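Local atomic coordinates of ferrous iron uptake transporter protein B (PDB entry 3TAH), a protein that probably drives uptake of ferrous iron across the cell membrane using GTP, which its cytosolic G-protein domain, the part present here, binds. Residues Glu39-Leu44 with Ile53-Gly58. The protein carries 1 engineered substitution. Sequence-based numbering, arbitrary orientation.
Sequences ERKSGL and IQDLPG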
ATOM      1  N   GLU A  39      10.705 -15.879   1.985  1.00 23.65           N
ATOM      2  CA  GLU A  39       9.775 -16.623   2.834  1.00 23.94           C
ATOM      3  C   GLU A  39       8.325 -16.323   2.470  1.00 22.41           C
ATOM      4  O   GLU A  39       7.962 -15.166   2.258  1.00 21.12           O
ATOM      5  CB  GLU A  39      10.004 -16.284   4.314  1.00 25.22           C
ATOM      6  CG  GLU A  39       8.935 -16.787   5.279  1.00 26.03           C
ATOM      7  CD  GLU A  39       9.137 -16.240   6.673  1.00 28.85           C
ATOM      8  OE1 GLU A  39       9.947 -16.844   7.406  1.00 27.46           O
ATOM      9  OE2 GLU A  39       8.489 -15.219   7.020  1.00 28.55           O
ATOM     10  N   ARG A  40       7.512 -17.373   2.401  1.00 19.61           N
ATOM     11  CA  ARG A  40       6.071 -17.245   2.263  1.00 20.29           C
ATOM     12  C   ARG A  40       5.453 -17.767   3.540  1.00 20.72           C
ATOM     13  O   ARG A  40       5.604 -18.956   3.860  1.00 20.17           O
ATOM     14  CB  ARG A  40       5.574 -18.049   1.074  1.00 22.35           C
ATOM     15  CG  ARG A  40       4.089 -17.953   0.793  1.00 22.69           C
ATOM     16  CD  ARG A  40       3.787 -18.805  -0.428  1.00 27.26           C
ATOM     17  NE  ARG A  40       2.432 -18.645  -0.932  1.00 28.25           N
ATOM     18  CZ  ARG A  40       1.957 -19.272  -2.011  1.00 31.33           C
ATOM     19  NH1 ARG A  40       2.716 -20.125  -2.708  1.00 31.13           N
ATOM     20  NH2 ARG A  40       0.700 -19.054  -2.391  1.00 32.21           N
ATOM     21  N   LYS A  41       4.759 -16.888   4.265  1.00 19.71           N
ATOM     22  CA  LYS A  41       4.192 -17.235   5.556  1.00 19.70           C
ATOM     23  C   LYS A  41       2.751 -16.769   5.648  1.00 19.54           C
ATOM     24  O   LYS A  41       2.433 -15.641   5.281  1.00 18.03           O
ATOM     25  CB  LYS A  41       4.996 -16.606   6.682  1.00 20.29           C
ATOM     26  CG  LYS A  41       4.492 -16.958   8.092  1.00 23.13           C
ATOM     27  CD  LYS A  41       5.489 -16.531   9.163  1.00 23.20           C
ATOM     28  CE  LYS A  41       5.681 -15.007   9.214  1.00 23.98           C
ATOM     29  NZ  LYS A  41       6.533 -14.598  10.378  1.00 25.50           N
ATOM     30  N   SER A  42       1.904 -17.647   6.165  1.00 17.67           N
ATOM     31  CA  SER A  42       0.511 -17.326   6.406  1.00 17.66           C
ATOM     32  C   SER A  42       0.022 -18.039   7.648  1.00 17.46           C
ATOM     33  O   SER A  42       0.668 -18.974   8.138  1.00 16.75           O
ATOM     34  CB  SER A  42      -0.345 -17.726   5.214  1.00 19.12           C
ATOM     35  OG  SER A  42      -0.318 -19.135   5.034  1.00 20.62           O
ATOM     36  N   GLY A  43      -1.123 -17.577   8.134  1.00 18.80           N
ATOM     37  CA  GLY A  43      -1.798 -18.173   9.289  1.00 19.17           C
ATOM     38  C   GLY A  43      -3.242 -17.746   9.359  1.00 18.84           C
ATOM     39  O   GLY A  43      -3.596 -16.666   8.881  1.00 20.13           O
ATOM     40  N   LEU A  44      -4.089 -18.592   9.950  1.00 17.91           N
ATOM     41  CA  LEU A  44      -5.486 -18.259  10.175  1.00 16.68           C
ATOM     42  C   LEU A  44      -5.614 -17.370  11.409  1.00 18.10           C
ATOM     43  O   LEU A  44      -4.822 -17.493  12.352  1.00 19.06           O
ATOM     44  CB  LEU A  44      -6.324 -19.529  10.347  1.00 17.77           C
ATOM     45  CG  LEU A  44      -6.314 -20.489   9.142  1.00 20.21           C
ATOM     46  CD1 LEU A  44      -7.239 -21.697   9.410  1.00 20.49           C
ATOM     47  CD2 LEU A  44      -6.697 -19.790   7.840  1.00 18.80           C
ATOM     48  N   ILE A  53      -4.469 -14.638   7.221  1.00 16.87           N
ATOM     49  CA  ILE A  53      -3.478 -13.577   7.119  1.00 16.80           C
ATOM     50  C   ILE A  53      -2.371 -14.070   6.196  1.00 17.59           C
ATOM     51  O   ILE A  53      -1.716 -15.084   6.471  1.00 18.19           O
ATOM     52  CB  ILE A  53      -2.887 -13.204   8.494  1.00 15.23           C
ATOM     53  CG1 ILE A  53      -4.010 -12.889   9.497  1.00 15.38           C
ATOM     54  CG2 ILE A  53      -1.918 -12.059   8.377  1.00 13.99           C
ATOM     55  CD1 ILE A  53      -4.988 -11.838   9.072  1.00 14.67           C
ATOM     56  N   GLN A  54      -2.183 -13.363   5.088  1.00 17.58           N
ATOM     57  CA  GLN A  54      -1.054 -13.595   4.219  1.00 17.70           C
ATOM     58  C   GLN A  54      -0.005 -12.587   4.636  1.00 18.35           C
ATOM     59  O   GLN A  54      -0.149 -11.385   4.349  1.00 17.82           O
ATOM     60  CB  GLN A  54      -1.426 -13.400   2.740  1.00 17.99           C
ATOM     61  CG  GLN A  54      -0.257 -13.620   1.778  1.00 19.51           C
ATOM     62  CD  GLN A  54       0.313 -15.011   1.880  1.00 21.04           C
ATOM     63  OE1 GLN A  54      -0.350 -15.963   1.514  1.00 22.39           O
ATOM     64  NE2 GLN A  54       1.542 -15.135   2.388  1.00 19.60           N
ATOM     65  N   ASP A  55       1.042 -13.050   5.316  1.00 17.71           N
ATOM     66  CA  ASP A  55       2.155 -12.172   5.616  1.00 19.00           C
ATOM     67  C   ASP A  55       2.841 -11.849   4.288  1.00 19.48           C
ATOM     68  O   ASP A  55       2.858 -12.669   3.352  1.00 20.33           O
ATOM     69  CB  ASP A  55       3.134 -12.796   6.614  1.00 20.02           C
ATOM     70  CG  ASP A  55       4.127 -11.795   7.171  1.00 21.90           C
ATOM     71  OD1 ASP A  55       3.724 -10.669   7.532  1.00 24.06           O
ATOM     72  OD2 ASP A  55       5.320 -12.141   7.251  1.00 24.69           O
ATOM     73  N   LEU A  56       3.364 -10.634   4.205  1.00 17.86           N
ATOM     74  CA  LEU A  56       4.149 -10.199   3.066  1.00 17.41           C
ATOM     75  C   LEU A  56       5.450  -9.646   3.622  1.00 18.39           C
ATOM     76  O   LEU A  56       5.469  -9.177   4.762  1.00 17.22           O
ATOM     77  CB  LEU A  56       3.386  -9.159   2.246  1.00 17.35           C
ATOM     78  CG  LEU A  56       2.126  -9.628   1.524  1.00 17.80           C
ATOM     79  CD1 LEU A  56       1.452  -8.460   0.792  1.00 17.42           C
ATOM     80  CD2 LEU A  56       2.438 -10.747   0.519  1.00 18.23           C
ATOM     81  N   PRO A  57       6.543  -9.705   2.838  1.00 19.75           N
ATOM     82  CA  PRO A  57       7.843  -9.225   3.339  1.00 20.79           C
ATOM     83  C   PRO A  57       7.772  -7.760   3.744  1.00 19.30           C
ATOM     84  O   PRO A  57       7.060  -6.985   3.103  1.00 20.32           O
ATOM     85  CB  PRO A  57       8.787  -9.375   2.139  1.00 20.38           C
ATOM     86  CG  PRO A  57       8.095 -10.199   1.159  1.00 20.81           C
ATOM     87  CD  PRO A  57       6.630 -10.201   1.451  1.00 21.03           C
ATOM     88  N   GLY A  58       8.481  -7.405   4.806  1.00 18.27           N
ATOM     89  CA  GLY A  58       8.589  -6.013   5.217  1.00 18.39           C
ATOM     90  C   GLY A  58       9.318  -5.228   4.137  1.00 16.85           C
ATOM     91  O   GLY A  58      10.428  -5.601   3.734  1.00 17.53           O
TER
HETATM   92  O   HOH W   1       5.100 -14.142   3.117  1.00 21.88           O
HETATM   93  O   HOH W   2       6.671 -13.633   5.374  1.00 22.81           O
HETATM   94  O   HOH W   3       0.531 -18.409   1.205  1.00 33.45           O
HETATM   95  O   HOH W   4       6.060 -11.902  10.108  1.00 34.77           O
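D55 O is gripped by two partners: the amide NE2 of Q54 reaches it at 3.0 Å in a nearly straight bond (173°), and a water bound at 2.7 Å links it to K41 N and E39 O. Q54 can curl back this way because its chain bends at chi2 (60°), and the acceptor lies in its amide plane; its OE1 takes a second water, weakly shared with R40 NE.

Direct pairing of the antiparallel strands rests on G43 and I53, whose N and O atoms bond reciprocally (I53 N to G43 O 2.8 Å), and on D55 N, which donates to K41 O at 2.9 Å. Glycine suits position 43 because T24 of helix 16-24 lies close by, on the face where I53 packs on F20 and I23.

K41 and D55 meet obliquely, CE 3.5 Å from OD2. D55, a magnesium ligand in another structure of this protein, opens the DxxG (G3) motif D55-L56-P57-G58, predicted to bind GTP, at the end of strand 51-55. Its carboxylate is divided: OD1 forms a salt bridge with K16 of the P-loop, while waters join OD2 to K41 NZ and E39 OE2, fixing the group's rotation at the nucleotide site.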